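Local coordinates for protein putative metal-dependent phosphoesterase (Bifidobacterium adolescentis, PDB 3O0F) that acts as a metal-dependent phosphoesterase and binds iron and zinc ions with adenosine monophosphate beside them, at residues M87-Y92 with A190-A195. Sequence-based numbering, arbitrary orientation.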
HETATM    1  N   MSE A  87      -3.388  -4.300   3.894  1.00 11.89           N
HETATM    2  CA  MSE A  87      -4.477  -3.575   4.531  1.00 14.33           C
HETATM    3  C   MSE A  87      -4.197  -2.090   4.388  1.00 15.05           C
HETATM    4  O   MSE A  87      -3.150  -1.624   4.807  1.00 19.15           O
HETATM    5  CB  MSE A  87      -4.500  -3.871   6.014  1.00 13.71           C
HETATM    6  CG  MSE A  87      -4.512  -5.379   6.324  1.00 32.16           C
HETATM    7 SE   MSE A  87      -6.276  -6.148   6.440  0.75 62.88          SE
HETATM    8  CE  MSE A  87      -7.440  -4.797   5.688  1.00 56.44           C
ATOM      9  N   LEU A  88      -5.162  -1.345   3.886  1.00 13.68           N
ATOM     10  CA  LEU A  88      -5.075   0.104   3.819  1.00 13.14           C
ATOM     11  C   LEU A  88      -5.712   0.652   5.111  1.00 13.83           C
ATOM     12  O   LEU A  88      -6.825   0.244   5.474  1.00 17.49           O
ATOM     13  CB  LEU A  88      -5.846   0.590   2.588  1.00 14.44           C
ATOM     14  CG  LEU A  88      -5.295   0.252   1.205  1.00 14.10           C
ATOM     15  CD1 LEU A  88      -6.340   0.584   0.157  1.00 14.85           C
ATOM     16  CD2 LEU A  88      -3.991   0.968   0.873  1.00 22.48           C
ATOM     17  N   ALA A  89      -4.988   1.547   5.781  1.00 11.00           N
ATOM     18  CA  ALA A  89      -5.376   2.132   7.070  1.00 12.45           C
ATOM     19  C   ALA A  89      -5.394   3.620   6.902  1.00  8.86           C
ATOM     20  O   ALA A  89      -4.397   4.204   6.501  1.00  8.74           O
ATOM     21  CB  ALA A  89      -4.386   1.769   8.143  1.00  9.89           C
ATOM     22  N   PHE A  90      -6.538   4.236   7.142  1.00  8.29           N
ATOM     23  CA  PHE A  90      -6.647   5.677   6.938  1.00  9.14           C
ATOM     24  C   PHE A  90      -7.071   6.386   8.232  1.00 10.71           C
ATOM     25  O   PHE A  90      -7.864   5.846   9.032  1.00  9.26           O
ATOM     26  CB  PHE A  90      -7.703   5.992   5.885  1.00 10.86           C
ATOM     27  CG  PHE A  90      -7.386   5.439   4.527  1.00  9.35           C
ATOM     28  CD1 PHE A  90      -6.424   6.052   3.727  1.00 10.27           C
ATOM     29  CD2 PHE A  90      -8.034   4.314   4.066  1.00 14.62           C
ATOM     30  CE1 PHE A  90      -6.097   5.508   2.471  1.00 13.66           C
ATOM     31  CE2 PHE A  90      -7.759   3.796   2.799  1.00 10.09           C
ATOM     32  CZ  PHE A  90      -6.782   4.394   2.019  1.00 13.75           C
ATOM     33  N   GLN A  91      -6.595   7.615   8.357  1.00  9.99           N
ATOM     34  CA  GLN A  91      -7.083   8.565   9.369  1.00 11.65           C
ATOM     35  C   GLN A  91      -7.047   8.011  10.776  1.00  9.70           C
ATOM     36  O   GLN A  91      -8.043   8.048  11.508  1.00 12.37           O
ATOM     37  CB  GLN A  91      -8.491   9.067   8.986  1.00 14.31           C
ATOM     38  CG  GLN A  91      -8.496   9.829   7.618  1.00 11.90           C
ATOM     39  CD  GLN A  91      -7.751  11.159   7.667  1.00 17.11           C
ATOM     40  OE1 GLN A  91      -6.795  11.376   6.919  1.00 13.85           O
ATOM     41  NE2 GLN A  91      -8.203  12.069   8.545  1.00 11.23           N
ATOM     42  N   TYR A  92      -5.891   7.492  11.157  1.00 11.82           N
ATOM     43  CA  TYR A  92      -5.671   6.984  12.521  1.00 12.56           C
ATOM     44  C   TYR A  92      -4.657   7.867  13.228  1.00 13.56           C
ATOM     45  O   TYR A  92      -3.933   8.631  12.580  1.00 11.73           O
ATOM     46  CB  TYR A  92      -5.210   5.536  12.494  1.00 11.53           C
ATOM     47  CG  TYR A  92      -3.937   5.316  11.766  1.00 12.57           C
ATOM     48  CD1 TYR A  92      -2.724   5.404  12.415  1.00 12.03           C
ATOM     49  CD2 TYR A  92      -3.942   5.012  10.414  1.00 14.95           C
ATOM     50  CE1 TYR A  92      -1.546   5.190  11.751  1.00 17.55           C
ATOM     51  CE2 TYR A  92      -2.763   4.809   9.720  1.00 13.95           C
ATOM     52  CZ  TYR A  92      -1.576   4.885  10.387  1.00 16.11           C
ATOM     53  OH  TYR A  92      -0.416   4.685   9.699  1.00 17.90           O
ATOM     54  N   ALA A 190      -7.180  -4.877  14.766  1.00 12.11           N
ATOM     55  CA  ALA A 190      -7.300  -4.394  16.117  1.00 10.98           C
ATOM     56  C   ALA A 190      -6.467  -3.129  16.337  1.00 10.77           C
ATOM     57  O   ALA A 190      -6.925  -2.227  17.050  1.00 12.07           O
ATOM     58  CB  ALA A 190      -6.905  -5.478  17.136  1.00 10.52           C
ATOM     59  N   ALA A 191      -5.252  -3.081  15.774  1.00 10.12           N
ATOM     60  CA  ALA A 191      -4.364  -1.959  15.973  1.00 12.35           C
ATOM     61  C   ALA A 191      -4.919  -0.722  15.268  1.00 12.60           C
ATOM     62  O   ALA A 191      -4.865   0.370  15.821  1.00 12.79           O
ATOM     63  CB  ALA A 191      -2.926  -2.269  15.505  1.00 11.84           C
ATOM     64  N   VAL A 192      -5.459  -0.898  14.056  1.00 10.99           N
ATOM     65  CA  VAL A 192      -5.938   0.247  13.295  1.00 10.63           C
ATOM     66  C   VAL A 192      -7.167   0.835  13.981  1.00 10.79           C
ATOM     67  O   VAL A 192      -7.236   2.056  14.206  1.00 11.50           O
ATOM     68  CB  VAL A 192      -6.222  -0.078  11.816  1.00 10.04           C
ATOM     69  CG1 VAL A 192      -6.943   1.144  11.138  1.00 13.18           C
ATOM     70  CG2 VAL A 192      -4.910  -0.408  11.077  1.00  9.92           C
ATOM     71  N   LYS A 193      -8.113  -0.038  14.361  1.00 10.13           N
ATOM     72  CA  LYS A 193      -9.270   0.394  15.121  1.00 14.25           C
ATOM     73  C   LYS A 193      -8.849   0.979  16.473  1.00 13.33           C
ATOM     74  O   LYS A 193      -9.403   1.983  16.911  1.00 13.29           O
ATOM     75  CB  LYS A 193     -10.251  -0.771  15.345  1.00 13.07           C
ATOM     76  CG  LYS A 193     -10.869  -1.370  14.111  1.00 13.33           C
ATOM     77  CD  LYS A 193     -11.203  -0.409  12.951  1.00 19.15           C
ATOM     78  CE  LYS A 193     -12.456   0.332  13.225  1.00 22.33           C
ATOM     79  NZ  LYS A 193     -12.839   1.406  12.210  1.00 27.04           N
ATOM     80  N   GLY A 194      -7.853   0.383  17.112  1.00 13.58           N
ATOM     81  CA  GLY A 194      -7.330   0.955  18.359  1.00 13.54           C
ATOM     82  C   GLY A 194      -6.875   2.392  18.214  1.00  9.46           C
ATOM     83  O   GLY A 194      -7.081   3.227  19.121  1.00 11.90           O
ATOM     84  N   ALA A 195      -6.231   2.673  17.080  1.00 10.74           N
ATOM     85  CA  ALA A 195      -5.619   3.979  16.795  1.00 10.92           C
ATOM     86  C   ALA A 195      -6.680   4.923  16.195  1.00 13.66           C
ATOM     87  O   ALA A 195      -6.376   6.038  15.823  1.00 13.06           O
ATOM     88  CB  ALA A 195      -4.417   3.823  15.844  1.00 10.54           C
TER
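Strand 83-90 passes close to the last turn of helix 185-194, with the CA atoms of Ala89 and Val192 6.5 Å apart. Just past both ends the chains come closer, to 5.2 Å between the CA atoms of Tyr92 and Ala195. The contact is buried and its side-chain part is apolar. The methyl of Ala89 meets both branches of Val192. Its CB lies 3.7 Å from Val192 CG2 and 4.0 Å from Val192 CG1. Val192 has CG1 anti to the backbone N (chi1 171°), which turns the fork between its two methyls to the strand. The same side chain also touches Ile76, Val199 and Ile99, so it packs between the sheet and helix 97-124. Helix 185-194 packs on the outside of the distorted (β/α)7 barrel of the PHP fold and leads into strand 198-201. Strand 83-90 pairs antiparallel with 70-80 on one side and with 198-201 on the other. The side chain of Ala89 is about 12 Å from a bound iron ion. Past the strand end, Tyr92 meets Ala195, the first residue to leave the helix. Their CB atoms are 3.8 Å apart, and Tyr92 CA is 3.5 Å from Ala195 O. Chi1 of Tyr92 (60°) puts CG between the backbone N and the carbonyl carbon, and the ring runs back beside the strand toward Ala89, whose O lies in plane at its edge. Ala195 CB approaches the ring obliquely, 4.1 Å from Tyr92 CD1. The hydroxyl at the far end is hydrogen-bonded to Thr74 OG1. Trp56 also meets the ring, with the planes at about 55°.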